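Local coordinates for putative PLP-dependent aminotransferase (PDB 3JU7), which probably uses pyridoxal phosphate to transfer amino groups, as do its relatives in the DegT/DnrJ/EryC1/StrS aminotransferase family, at residues Pro84-Pro89 against Ile105-Asp110. Sequence-based numbering, arbitrary orientation.
Sequences PSFTFP and IDISID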
ATOM      1  N   PRO A  84     -15.452  -7.774 -15.525  1.00 22.69           N
ATOM      2  CA  PRO A  84     -16.818  -7.963 -15.060  1.00 20.53           C
ATOM      3  C   PRO A  84     -17.252  -6.859 -14.101  1.00 23.11           C
ATOM      4  O   PRO A  84     -16.393  -6.234 -13.461  1.00 22.01           O
ATOM      5  CB  PRO A  84     -16.734  -9.286 -14.319  1.00 21.60           C
ATOM      6  CG  PRO A  84     -15.309  -9.317 -13.813  1.00 22.87           C
ATOM      7  CD  PRO A  84     -14.534  -8.803 -14.995  1.00 21.53           C
ATOM      8  N   SER A  85     -18.564  -6.606 -14.032  1.00 21.19           N
ATOM      9  CA  SER A  85     -19.162  -5.779 -12.982  1.00 20.36           C
ATOM     10  C   SER A  85     -19.244  -6.612 -11.700  1.00 21.31           C
ATOM     11  O   SER A  85     -19.052  -6.109 -10.573  1.00 20.59           O
ATOM     12  CB  SER A  85     -20.572  -5.339 -13.393  1.00 21.41           C
ATOM     13  OG  SER A  85     -21.250  -4.699 -12.330  1.00 19.64           O
ATOM     14  N   PHE A  86     -19.493  -7.904 -11.878  1.00 21.68           N
ATOM     15  CA  PHE A  86     -19.656  -8.812 -10.748  1.00 21.66           C
ATOM     16  C   PHE A  86     -18.283  -9.141 -10.165  1.00 22.67           C
ATOM     17  O   PHE A  86     -17.709 -10.195 -10.427  1.00 22.92           O
ATOM     18  CB  PHE A  86     -20.420 -10.061 -11.200  1.00 20.85           C
ATOM     19  CG  PHE A  86     -20.850 -10.968 -10.077  1.00 20.51           C
ATOM     20  CD1 PHE A  86     -22.002 -10.699  -9.354  1.00 18.56           C
ATOM     21  CD2 PHE A  86     -20.132 -12.124  -9.782  1.00 22.22           C
ATOM     22  CE1 PHE A  86     -22.422 -11.540  -8.329  1.00 18.40           C
ATOM     23  CE2 PHE A  86     -20.555 -12.995  -8.760  1.00 27.13           C
ATOM     24  CZ  PHE A  86     -21.702 -12.689  -8.026  1.00 17.30           C
ATOM     25  N   THR A  87     -17.757  -8.203  -9.387  1.00 22.55           N
ATOM     26  CA  THR A  87     -16.443  -8.348  -8.756  1.00 22.58           C
ATOM     27  C   THR A  87     -16.401  -7.412  -7.547  1.00 22.23           C
ATOM     28  O   THR A  87     -17.319  -6.638  -7.332  1.00 21.17           O
ATOM     29  CB  THR A  87     -15.280  -8.021  -9.739  1.00 24.42           C
ATOM     30  OG1 THR A  87     -14.017  -8.332  -9.132  1.00 21.42           O
ATOM     31  CG2 THR A  87     -15.319  -6.519 -10.153  1.00 19.87           C
ATOM     32  N   PHE A  88     -15.342  -7.506  -6.748  1.00 23.52           N
ATOM     33  CA  PHE A  88     -15.157  -6.630  -5.608  1.00 22.62           C
ATOM     34  C   PHE A  88     -14.697  -5.256  -6.151  1.00 23.03           C
ATOM     35  O   PHE A  88     -14.049  -5.191  -7.177  1.00 22.09           O
ATOM     36  CB  PHE A  88     -14.134  -7.229  -4.668  1.00 22.33           C
ATOM     37  CG  PHE A  88     -13.970  -6.474  -3.356  1.00 26.65           C
ATOM     38  CD1 PHE A  88     -14.987  -6.465  -2.421  1.00 20.55           C
ATOM     39  CD2 PHE A  88     -12.761  -5.892  -3.017  1.00 25.63           C
ATOM     40  CE1 PHE A  88     -14.852  -5.799  -1.234  1.00 28.36           C
ATOM     41  CE2 PHE A  88     -12.621  -5.247  -1.821  1.00 34.15           C
ATOM     42  CZ  PHE A  88     -13.684  -5.202  -0.921  1.00 28.54           C
ATOM     43  N   PRO A  89     -15.067  -4.151  -5.474  1.00 24.23           N
ATOM     44  CA  PRO A  89     -14.710  -2.840  -6.051  1.00 23.72           C
ATOM     45  C   PRO A  89     -13.219  -2.532  -6.213  1.00 22.39           C
ATOM     46  O   PRO A  89     -12.886  -1.642  -6.975  1.00 22.48           O
ATOM     47  CB  PRO A  89     -15.403  -1.852  -5.110  1.00 25.17           C
ATOM     48  CG  PRO A  89     -16.645  -2.583  -4.655  1.00 20.61           C
ATOM     49  CD  PRO A  89     -16.151  -4.024  -4.478  1.00 24.69           C
ATOM     50  N   ILE A 105     -18.395  -6.050 -18.677  1.00 21.76           N
ATOM     51  CA  ILE A 105     -18.769  -7.153 -19.550  1.00 18.58           C
ATOM     52  C   ILE A 105     -19.630  -8.132 -18.718  1.00 20.77           C
ATOM     53  O   ILE A 105     -19.236  -8.545 -17.593  1.00 17.30           O
ATOM     54  CB  ILE A 105     -17.479  -7.888 -20.063  1.00 21.88           C
ATOM     55  CG1 ILE A 105     -16.476  -6.892 -20.674  1.00 24.55           C
ATOM     56  CG2 ILE A 105     -17.784  -9.106 -21.037  1.00 16.37           C
ATOM     57  CD1 ILE A 105     -16.989  -6.036 -21.815  1.00 25.45           C
ATOM     58  N   ASP A 106     -20.759  -8.561 -19.292  1.00 16.97           N
ATOM     59  CA  ASP A 106     -21.636  -9.531 -18.635  1.00 18.48           C
ATOM     60  C   ASP A 106     -20.959 -10.876 -18.307  1.00 20.03           C
ATOM     61  O   ASP A 106     -19.948 -11.253 -18.923  1.00 20.41           O
ATOM     62  CB  ASP A 106     -22.829  -9.816 -19.515  1.00 19.28           C
ATOM     63  CG  ASP A 106     -24.082 -10.083 -18.717  1.00 23.37           C
ATOM     64  OD1 ASP A 106     -24.092  -9.817 -17.477  1.00 16.74           O
ATOM     65  OD2 ASP A 106     -25.063 -10.509 -19.359  1.00 17.08           O
ATOM     66  N   ILE A 107     -21.545 -11.604 -17.360  1.00 20.16           N
ATOM     67  CA  ILE A 107     -21.007 -12.913 -16.932  1.00 21.99           C
ATOM     68  C   ILE A 107     -21.909 -14.071 -17.424  1.00 22.56           C
ATOM     69  O   ILE A 107     -23.068 -13.862 -17.753  1.00 20.80           O
ATOM     70  CB  ILE A 107     -20.873 -12.983 -15.374  1.00 23.86           C
ATOM     71  CG1 ILE A 107     -22.204 -12.631 -14.655  1.00 24.39           C
ATOM     72  CG2 ILE A 107     -19.795 -12.017 -14.865  1.00 18.60           C
ATOM     73  CD1 ILE A 107     -22.238 -13.083 -13.182  1.00 21.31           C
ATOM     74  N   SER A 108     -21.359 -15.283 -17.478  1.00 23.16           N
ATOM     75  CA  SER A 108     -22.160 -16.471 -17.652  1.00 22.91           C
ATOM     76  C   SER A 108     -23.016 -16.720 -16.414  1.00 21.95           C
ATOM     77  O   SER A 108     -22.581 -16.509 -15.292  1.00 21.81           O
ATOM     78  CB  SER A 108     -21.282 -17.673 -17.956  1.00 25.02           C
ATOM     79  OG  SER A 108     -20.690 -17.500 -19.242  1.00 31.10           O
ATOM     80  N   ILE A 109     -24.243 -17.166 -16.637  1.00 20.44           N
ATOM     81  CA  ILE A 109     -25.205 -17.384 -15.568  1.00 21.06           C
ATOM     82  C   ILE A 109     -24.819 -18.548 -14.657  1.00 22.09           C
ATOM     83  O   ILE A 109     -25.264 -18.587 -13.520  1.00 22.82           O
ATOM     84  CB  ILE A 109     -26.629 -17.609 -16.130  1.00 20.94           C
ATOM     85  CG1 ILE A 109     -27.679 -17.147 -15.114  1.00 20.91           C
ATOM     86  CG2 ILE A 109     -26.813 -19.088 -16.601  1.00 17.13           C
ATOM     87  CD1 ILE A 109     -27.899 -15.595 -15.050  1.00 15.89           C
ATOM     88  N   ASP A 110     -23.941 -19.440 -15.115  1.00 22.06           N
ATOM     89  CA  ASP A 110     -23.569 -20.620 -14.324  1.00 23.17           C
ATOM     90  C   ASP A 110     -22.220 -20.592 -13.621  1.00 24.64           C
ATOM     91  O   ASP A 110     -22.138 -20.945 -12.441  1.00 23.29           O
ATOM     92  CB  ASP A 110     -23.679 -21.894 -15.170  1.00 25.45           C
ATOM     93  CG  ASP A 110     -22.911 -21.817 -16.485  1.00 24.37           C
ATOM     94  OD1 ASP A 110     -22.216 -20.806 -16.778  1.00 34.37           O
ATOM     95  OD2 ASP A 110     -23.030 -22.792 -17.228  1.00 27.51           O
TER
HETATM   96  O   HOH W   1     -20.430  -8.471 -15.151  1.00 19.64           O
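Pro84 and Ile105 lie side by side, CA to CA 5.0 Å, where the segments follow strands 80-84 and 101-105, which point the same way. Beyond this pair the segments part: 84-89 swings off through an inverse gamma turn centred on Phe86, while 105-110 stays extended as far as Ser108. CA of Pro84 makes a nearly straight C-H...O contact with O of Ile105 (3.5 Å, 161° at H). A water links the next step, accepting from N of Ser85 at 2.9 Å and donating at 2.7 Å to O of Ile105, which thus receives both the C-H contact and the water's hydrogen bond. Ile107 then reaches across with two branches. Its CG2 touches CB of Pro84 (4.1 Å), and CD1 reaches the root of the Phe86 ring, 4.0 Å from CG. Chi1 of 53° sets CG1 between backbone N and carbonyl carbon, and the extended chi2 (163°) then sends CD1 to Phe86. Thr340 of helix 338-346 touches both Phe86 and Ile107, and Phe319 meets the Phe86 ring edge-to-face. Strand 80-84, helix 90-97 and strand 101-105 form a beta-alpha-beta crossover, consistent with this family's alpha/beta core; the buried contact joins the loops after its two strands.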